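Local coordinates for probable sugar ABC transporter, sugar-binding protein (Streptococcus pneumoniae, PDB 2W7Y) that binds the blood group A trisaccharide as the solute-binding protein of a probable sugar ABC transporter, consistent with a part in carbohydrate uptake, at residues W182-T186 with M245-E249; G197-G202 with G272-F278. All coordinates share one frame; numbering follows the deposited sequence.

Contact 1: residues W182-T186 with M245-E249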
ATOM      1  N   TRP A 182      -8.598  11.476  17.386  1.00 23.16           N
ATOM      2  CA  TRP A 182      -9.467  10.412  16.884  1.00 23.17           C
ATOM      3  C   TRP A 182     -10.946  10.780  17.017  1.00 23.15           C
ATOM      4  O   TRP A 182     -11.743  10.503  16.119  1.00 23.18           O
ATOM      5  CB  TRP A 182      -9.181   9.103  17.626  1.00 23.21           C
ATOM      6  CG  TRP A 182     -10.048   7.958  17.187  1.00 23.16           C
ATOM      7  CD1 TRP A 182     -11.141   7.463  17.836  1.00 23.14           C
ATOM      8  CD2 TRP A 182      -9.899   7.176  15.995  1.00 23.09           C
ATOM      9  NE1 TRP A 182     -11.680   6.416  17.126  1.00 23.14           N
ATOM     10  CE2 TRP A 182     -10.940   6.220  15.990  1.00 23.04           C
ATOM     11  CE3 TRP A 182      -8.990   7.193  14.926  1.00 23.13           C
ATOM     12  CZ2 TRP A 182     -11.094   5.284  14.961  1.00 23.07           C
ATOM     13  CZ3 TRP A 182      -9.145   6.258  13.902  1.00 23.15           C
ATOM     14  CH2 TRP A 182     -10.191   5.318  13.931  1.00 23.04           C
ATOM     15  N   ASP A 183     -11.299  11.403  18.141  1.00 23.18           N
ATOM     16  CA  ASP A 183     -12.669  11.839  18.407  1.00 23.09           C
ATOM     17  C   ASP A 183     -13.189  12.862  17.389  1.00 23.12           C
ATOM     18  O   ASP A 183     -14.370  12.838  17.044  1.00 23.13           O
ATOM     19  CB  ASP A 183     -12.800  12.364  19.842  1.00 23.22           C
ATOM     20  CG  ASP A 183     -12.724  11.248  20.892  1.00 23.54           C
ATOM     21  OD1 ASP A 183     -12.621  11.567  22.094  1.00 23.63           O
ATOM     22  OD2 ASP A 183     -12.772  10.051  20.528  1.00 23.78           O
ATOM     23  N   ASP A 184     -12.310  13.738  16.899  1.00 23.04           N
ATOM     24  CA  ASP A 184     -12.654  14.673  15.817  1.00 23.04           C
ATOM     25  C   ASP A 184     -13.066  13.937  14.543  1.00 23.05           C
ATOM     26  O   ASP A 184     -14.011  14.341  13.860  1.00 23.06           O
ATOM     27  CB  ASP A 184     -11.480  15.606  15.496  1.00 23.06           C
ATOM     28  CG  ASP A 184     -11.191  16.611  16.603  1.00 23.21           C
ATOM     29  OD1 ASP A 184     -12.115  16.992  17.356  1.00 23.45           O
ATOM     30  OD2 ASP A 184     -10.023  17.038  16.700  1.00 23.54           O
ATOM     31  N   PHE A 185     -12.334  12.871  14.223  1.00 22.97           N
ATOM     32  CA  PHE A 185     -12.612  12.030  13.062  1.00 22.91           C
ATOM     33  C   PHE A 185     -13.961  11.316  13.184  1.00 22.91           C
ATOM     34  O   PHE A 185     -14.749  11.320  12.241  1.00 22.96           O
ATOM     35  CB  PHE A 185     -11.472  11.023  12.861  1.00 22.84           C
ATOM     36  CG  PHE A 185     -11.829   9.848  11.983  1.00 22.93           C
ATOM     37  CD1 PHE A 185     -12.067  10.019  10.622  1.00 22.27           C
ATOM     38  CD2 PHE A 185     -11.908   8.565  12.521  1.00 22.88           C
ATOM     39  CE1 PHE A 185     -12.390   8.944   9.815  1.00 22.17           C
ATOM     40  CE2 PHE A 185     -12.229   7.472  11.713  1.00 22.93           C
ATOM     41  CZ  PHE A 185     -12.471   7.664  10.361  1.00 22.76           C
ATOM     42  N   THR A 186     -14.213  10.714  14.346  1.00 22.92           N
ATOM     43  CA  THR A 186     -15.459   9.994  14.608  1.00 22.92           C
ATOM     44  C   THR A 186     -16.666  10.926  14.667  1.00 22.86           C
ATOM     45  O   THR A 186     -17.764  10.542  14.269  1.00 23.02           O
ATOM     46  CB  THR A 186     -15.394   9.178  15.922  1.00 23.01           C
ATOM     47  OG1 THR A 186     -15.214  10.064  17.034  1.00 22.99           O
ATOM     48  CG2 THR A 186     -14.256   8.161  15.878  1.00 22.71           C
HETATM   49  N   MSE A 245     -10.867   1.183  19.326  1.00 23.79           N
HETATM   50  CA  MSE A 245     -11.262   2.447  18.698  1.00 24.36           C
HETATM   51  C   MSE A 245     -11.772   2.259  17.272  1.00 23.84           C
HETATM   52  O   MSE A 245     -12.805   2.817  16.898  1.00 23.79           O
HETATM   53  CB  MSE A 245     -10.074   3.410  18.663  1.00 24.21           C
HETATM   54  CG  MSE A 245      -9.861   4.224  19.919  1.00 24.93           C
HETATM   55 SE   MSE A 245      -7.984   4.732  20.056  1.00 26.50          SE
HETATM   56  CE  MSE A 245      -8.163   6.525  20.814  1.00 24.96           C
ATOM     57  N   VAL A 246     -11.033   1.474  16.489  1.00 23.58           N
ATOM     58  CA  VAL A 246     -11.317   1.260  15.066  1.00 23.42           C
ATOM     59  C   VAL A 246     -12.542   0.357  14.866  1.00 23.40           C
ATOM     60  O   VAL A 246     -13.401   0.657  14.037  1.00 23.34           O
ATOM     61  CB  VAL A 246     -10.066   0.710  14.313  1.00 23.26           C
ATOM     62  CG1 VAL A 246     -10.369   0.436  12.849  1.00 23.22           C
ATOM     63  CG2 VAL A 246      -8.910   1.690  14.428  1.00 23.09           C
HETATM   64  N   MSE A 247     -12.617  -0.724  15.643  1.00 23.36           N
HETATM   65  CA  MSE A 247     -13.759  -1.642  15.630  1.00 23.54           C
HETATM   66  C   MSE A 247     -15.084  -0.976  16.001  1.00 23.41           C
HETATM   67  O   MSE A 247     -16.118  -1.302  15.429  1.00 23.55           O
HETATM   68  CB  MSE A 247     -13.507  -2.829  16.560  1.00 23.49           C
HETATM   69  CG  MSE A 247     -12.525  -3.843  16.012  1.00 23.73           C
HETATM   70 SE   MSE A 247     -12.190  -5.286  17.269  1.00 24.24          SE
HETATM   71  CE  MSE A 247     -11.235  -6.491  16.078  1.00 23.76           C
ATOM     72  N   LYS A 248     -15.045  -0.058  16.965  1.00 23.40           N
ATOM     73  CA  LYS A 248     -16.216   0.731  17.352  1.00 23.29           C
ATOM     74  C   LYS A 248     -16.679   1.629  16.209  1.00 23.27           C
ATOM     75  O   LYS A 248     -17.883   1.783  15.975  1.00 23.09           O
ATOM     76  CB  LYS A 248     -15.906   1.586  18.585  1.00 23.24           C
ATOM     77  CG  LYS A 248     -15.982   0.843  19.910  1.00 23.31           C
ATOM     78  CD  LYS A 248     -15.385   1.668  21.041  1.00 23.54           C
ATOM     79  CE  LYS A 248     -16.196   2.930  21.326  1.00 23.78           C
ATOM     80  NZ  LYS A 248     -15.502   3.835  22.290  1.00 23.82           N
ATOM     81  N   GLU A 249     -15.713   2.218  15.505  1.00 23.20           N
ATOM     82  CA  GLU A 249     -15.993   3.088  14.366  1.00 23.28           C
ATOM     83  C   GLU A 249     -16.476   2.300  13.147  1.00 23.25           C
ATOM     84  O   GLU A 249     -17.365   2.750  12.424  1.00 23.38           O
ATOM     85  CB  GLU A 249     -14.767   3.943  14.024  1.00 23.23           C
ATOM     86  CG  GLU A 249     -15.005   5.024  12.969  1.00 23.26           C
ATOM     87  CD  GLU A 249     -16.215   5.909  13.253  1.00 23.12           C
ATOM     88  OE1 GLU A 249     -16.795   6.423  12.278  1.00 23.55           O
ATOM     89  OE2 GLU A 249     -16.591   6.096  14.429  1.00 22.88           O
TER
HETATM   90  O   HOH W   1     -13.900   4.856  18.090  1.00 17.47           O
HETATM   91  O   HOH W   2     -18.616   7.858  14.282  1.00 21.97           O

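Contact 2: residues G197-G202 with G272-F278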
ATOM      1  N   GLY A 197     -28.129   9.050   1.657  1.00 23.59           N
ATOM      2  CA  GLY A 197     -27.628   8.904   0.298  1.00 23.44           C
ATOM      3  C   GLY A 197     -26.156   8.545   0.298  1.00 23.35           C
ATOM      4  O   GLY A 197     -25.659   7.938  -0.654  1.00 23.35           O
ATOM      5  N   VAL A 198     -25.462   8.924   1.372  1.00 23.24           N
ATOM      6  CA  VAL A 198     -24.033   8.646   1.515  1.00 23.21           C
ATOM      7  C   VAL A 198     -23.705   7.832   2.768  1.00 23.14           C
ATOM      8  O   VAL A 198     -24.342   7.990   3.816  1.00 23.13           O
ATOM      9  CB  VAL A 198     -23.161   9.946   1.495  1.00 23.25           C
ATOM     10  CG1 VAL A 198     -23.410  10.754   0.224  1.00 23.40           C
ATOM     11  CG2 VAL A 198     -23.395  10.802   2.737  1.00 23.30           C
ATOM     12  N   TYR A 199     -22.719   6.949   2.643  1.00 22.96           N
ATOM     13  CA  TYR A 199     -22.109   6.315   3.803  1.00 22.92           C
ATOM     14  C   TYR A 199     -20.752   6.962   4.067  1.00 22.94           C
ATOM     15  O   TYR A 199     -20.193   7.624   3.189  1.00 22.97           O
ATOM     16  CB  TYR A 199     -22.011   4.790   3.639  1.00 22.96           C
ATOM     17  CG  TYR A 199     -21.157   4.292   2.488  1.00 22.94           C
ATOM     18  CD1 TYR A 199     -21.682   4.181   1.195  1.00 22.79           C
ATOM     19  CD2 TYR A 199     -19.838   3.892   2.699  1.00 23.05           C
ATOM     20  CE1 TYR A 199     -20.903   3.708   0.138  1.00 22.74           C
ATOM     21  CE2 TYR A 199     -19.051   3.415   1.649  1.00 22.88           C
ATOM     22  CZ  TYR A 199     -19.590   3.327   0.373  1.00 22.97           C
ATOM     23  OH  TYR A 199     -18.810   2.859  -0.662  1.00 22.70           O
ATOM     24  N   ALA A 200     -20.239   6.789   5.280  1.00 22.88           N
ATOM     25  CA  ALA A 200     -19.025   7.475   5.710  1.00 22.82           C
ATOM     26  C   ALA A 200     -17.790   7.018   4.922  1.00 22.86           C
ATOM     27  O   ALA A 200     -17.196   7.802   4.171  1.00 22.74           O
ATOM     28  CB  ALA A 200     -18.822   7.296   7.203  1.00 22.68           C
ATOM     29  N   PHE A 201     -17.425   5.749   5.083  1.00 22.87           N
ATOM     30  CA  PHE A 201     -16.285   5.162   4.382  1.00 22.90           C
ATOM     31  C   PHE A 201     -16.492   3.675   4.114  1.00 22.93           C
ATOM     32  O   PHE A 201     -17.322   3.023   4.758  1.00 22.93           O
ATOM     33  CB  PHE A 201     -14.979   5.390   5.167  1.00 22.91           C
ATOM     34  CG  PHE A 201     -15.024   4.915   6.601  1.00 22.99           C
ATOM     35  CD1 PHE A 201     -15.377   5.790   7.629  1.00 23.08           C
ATOM     36  CD2 PHE A 201     -14.693   3.599   6.927  1.00 22.94           C
ATOM     37  CE1 PHE A 201     -15.418   5.360   8.959  1.00 22.71           C
ATOM     38  CE2 PHE A 201     -14.730   3.157   8.251  1.00 23.14           C
ATOM     39  CZ  PHE A 201     -15.094   4.040   9.272  1.00 23.18           C
ATOM     40  N   GLY A 202     -15.740   3.145   3.154  1.00 23.01           N
ATOM     41  CA  GLY A 202     -15.678   1.703   2.942  1.00 22.94           C
ATOM     42  C   GLY A 202     -14.785   1.038   3.974  1.00 22.98           C
ATOM     43  O   GLY A 202     -13.695   1.528   4.269  1.00 23.12           O
ATOM     44  N   GLY A 272     -19.516  10.013  -5.652  1.00 23.20           N
ATOM     45  CA  GLY A 272     -20.039  10.810  -4.544  1.00 23.14           C
ATOM     46  C   GLY A 272     -20.979  10.066  -3.618  1.00 23.09           C
ATOM     47  O   GLY A 272     -21.860  10.670  -3.003  1.00 23.06           O
ATOM     48  N   LYS A 273     -20.786   8.755  -3.513  1.00 23.05           N
ATOM     49  CA  LYS A 273     -21.618   7.905  -2.653  1.00 23.00           C
ATOM     50  C   LYS A 273     -21.008   7.694  -1.267  1.00 22.90           C
ATOM     51  O   LYS A 273     -21.686   7.223  -0.359  1.00 22.88           O
ATOM     52  CB  LYS A 273     -21.886   6.558  -3.327  1.00 22.99           C
ATOM     53  CG  LYS A 273     -22.757   6.646  -4.570  1.00 23.23           C
ATOM     54  CD  LYS A 273     -22.958   5.276  -5.197  1.00 23.54           C
ATOM     55  CE  LYS A 273     -24.086   5.289  -6.220  1.00 23.42           C
ATOM     56  NZ  LYS A 273     -23.714   6.011  -7.467  1.00 23.66           N
ATOM     57  N   SER A 274     -19.730   8.035  -1.115  1.00 22.91           N
ATOM     58  CA  SER A 274     -19.050   7.976   0.181  1.00 22.83           C
ATOM     59  C   SER A 274     -18.265   9.261   0.454  1.00 22.90           C
ATOM     60  O   SER A 274     -17.965  10.019  -0.472  1.00 22.83           O
ATOM     61  CB  SER A 274     -18.148   6.737   0.283  1.00 22.94           C
ATOM     62  OG  SER A 274     -17.206   6.677  -0.775  1.00 22.54           O
ATOM     63  N   ALA A 275     -17.954   9.505   1.726  1.00 22.85           N
ATOM     64  CA  ALA A 275     -17.320  10.756   2.147  1.00 22.96           C
ATOM     65  C   ALA A 275     -15.797  10.671   2.181  1.00 22.94           C
ATOM     66  O   ALA A 275     -15.114  11.623   1.820  1.00 22.89           O
ATOM     67  CB  ALA A 275     -17.855  11.197   3.503  1.00 22.90           C
ATOM     68  N   VAL A 276     -15.281   9.529   2.622  1.00 22.94           N
ATOM     69  CA  VAL A 276     -13.838   9.320   2.716  1.00 23.16           C
ATOM     70  C   VAL A 276     -13.403   7.976   2.108  1.00 22.97           C
ATOM     71  O   VAL A 276     -14.161   7.003   2.095  1.00 22.84           O
ATOM     72  CB  VAL A 276     -13.310   9.542   4.177  1.00 23.20           C
ATOM     73  CG1 VAL A 276     -14.205   8.881   5.177  1.00 23.62           C
ATOM     74  CG2 VAL A 276     -11.860   9.069   4.341  1.00 23.34           C
ATOM     75  N   PHE A 277     -12.179   7.958   1.584  1.00 22.87           N
ATOM     76  CA  PHE A 277     -11.628   6.811   0.874  1.00 22.76           C
ATOM     77  C   PHE A 277     -10.188   6.613   1.304  1.00 22.75           C
ATOM     78  O   PHE A 277      -9.325   7.435   1.005  1.00 22.80           O
ATOM     79  CB  PHE A 277     -11.720   7.053  -0.639  1.00 22.80           C
ATOM     80  CG  PHE A 277     -11.241   5.905  -1.488  1.00 22.38           C
ATOM     81  CD1 PHE A 277     -11.642   4.598  -1.226  1.00 22.53           C
ATOM     82  CD2 PHE A 277     -10.420   6.144  -2.582  1.00 22.24           C
ATOM     83  CE1 PHE A 277     -11.206   3.545  -2.025  1.00 22.57           C
ATOM     84  CE2 PHE A 277      -9.982   5.101  -3.391  1.00 22.29           C
ATOM     85  CZ  PHE A 277     -10.374   3.796  -3.111  1.00 22.57           C
ATOM     86  N   PHE A 278      -9.935   5.526   2.024  1.00 22.86           N
ATOM     87  CA  PHE A 278      -8.594   5.223   2.505  1.00 22.98           C
ATOM     88  C   PHE A 278      -7.789   4.481   1.437  1.00 23.01           C
ATOM     89  O   PHE A 278      -7.821   3.249   1.359  1.00 22.97           O
ATOM     90  CB  PHE A 278      -8.645   4.425   3.821  1.00 23.01           C
ATOM     91  CG  PHE A 278      -9.552   5.028   4.866  1.00 22.95           C
ATOM     92  CD1 PHE A 278      -9.223   6.228   5.486  1.00 22.88           C
ATOM     93  CD2 PHE A 278     -10.733   4.393   5.228  1.00 22.78           C
ATOM     94  CE1 PHE A 278     -10.059   6.795   6.447  1.00 23.18           C
ATOM     95  CE2 PHE A 278     -11.573   4.948   6.190  1.00 23.25           C
ATOM     96  CZ  PHE A 278     -11.240   6.156   6.798  1.00 23.23           C
TER
HETATM   97  O   HOH W   3     -16.350   4.170  -1.137  1.00 10.04           O
HETATM   98  O   HOH W   4     -14.461   4.593   0.744  1.00 14.75           O
HETATM   99  O   HOH W   5     -12.043   3.184   2.102  1.00 24.73           O

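Contact 1: residues W182-T186 with M245-E249
Segments 182-186 and 245-249, on helices 182-193 and 237-252, run nearly parallel and pack through the indole of Trp182, which reaches across to the backbone and side chain of Met245. Their axes lie at 9° to each other and come no closer than 11.7 Å, a spacing wide enough to be bridged by large side chains and water. Trp182 sends its ring over with CG anti to the backbone N (chi1 179°). Selenomethionine Met245 lies over one face of the indole: Met245 CB makes a CH-pi contact with the five-membered ring, 3.7 Å from Trp182 NE1, and SE stands farther out above that face in a Met-aromatic contact, 4.8 Å from the ring centroid. The opposite face of the indole receives CD2 of Phe185, from the next turn of its own helix, so the ring is packed on both sides. In the plane of the indole a water accepts from Trp182 NE1 at 2.9 Å and donates to Met245 O at 2.6 Å, which satisfies the indole N-H and ties it to the other helix without a direct bond. Val246 CG2 comes up to Trp182 CH2 at 3.9 Å.

One turn on, the buried Glu249 bends at chi2 (51°) and passes its CG by Phe185 CE2. Glu249 OE2 lies 3.4 Å from Thr186 CG2 and accepts a hydrogen bond from a second water that also donates to Thr186 O, while OE1 forms a salt bridge with Arg193 farther along helix 182-193; that pairing would be expected to stabilise the ionised carboxylate. Val214 of helix 207-215 touches Trp182, Met245 and Val246. This is side-by-side helix packing within the solute-binding fold, with an indole packed between the two segments and one water bridge at its N-H, another at the carboxylate.

Contact 2: residues G197-G202 with G272-F278
The ring of Tyr199 has Ser274 CB over one face, a CH-pi contact 3.9 Å from the centroid, and at its edge, in plane, the backbone C of Phe201 and N of Gly202. The aromatic pair of this contact is an offset edge-to-face stack: Phe278 turns its edge toward the face of Phe201, with planes at 65° and Phe278 CE2 3.5 Å from Phe201 CG. Val276 CG1 lies 3.6 Å from Phe201 CB, the two side chains side by side and pointing the same way. Tyr199 holds CG between its backbone N and carbonyl carbon (chi1 62°), which puts the ring over Ser274 CB.

The backbones run parallel. Tyr199 N donates to Lys273 O at 3.2 Å, and Ala275 N is shared between the carbonyls of Tyr199 and Ala200. Ala200 O also accepts from Val276 N at 3.0 Å, nearly in line with its C=O, whereas Ala275 N approaches it from above the carbonyl plane. Two donors thus grip one oxygen just where both chains turn a corner, at Ala200 and Ala275.

Water completes the join. One molecule links Tyr199 OH with Ser274 OG; another accepts from Gly202 N and donates to Val276 O; a third connects Gly202 O with Phe278 N. Tyr199 OH is also hydrogen-bonded to Asp268 of helix 262-270, the helix that ends in a Schellman motif at Gly272. The backbones of Ala275 and Phe277 are also hydrogen-bonded to Asn164 and Trp162, which ties the segment to strand 157-164. The whole is a short parallel pairing, broken by a corner in both chains, beside strand 276-277 of the mixed sheet in this sugar-binding protein fold.

Helix 182-193 is followed by strand 199-201 after a short loop, so one run of chain supplies the first segment of both contacts, whose centres lie 15 Å apart. Contact 1 joins helices through side chains and water, with no direct hydrogen bond between its segments; contact 2 joins extended chains chiefly by backbone bonds, with aromatic packing added. Each is partly buried, though buried residues make up a larger share of contact 2. They meet where Phe185 packs against Phe201 and Phe278, with Glu249 OE1, 3.7 Å from Phe201 CE1, at the same junction. The side chain of Phe278 lies about 9 Å from the bound 2-acetamido-2-deoxy-alpha-D-galactopyranose.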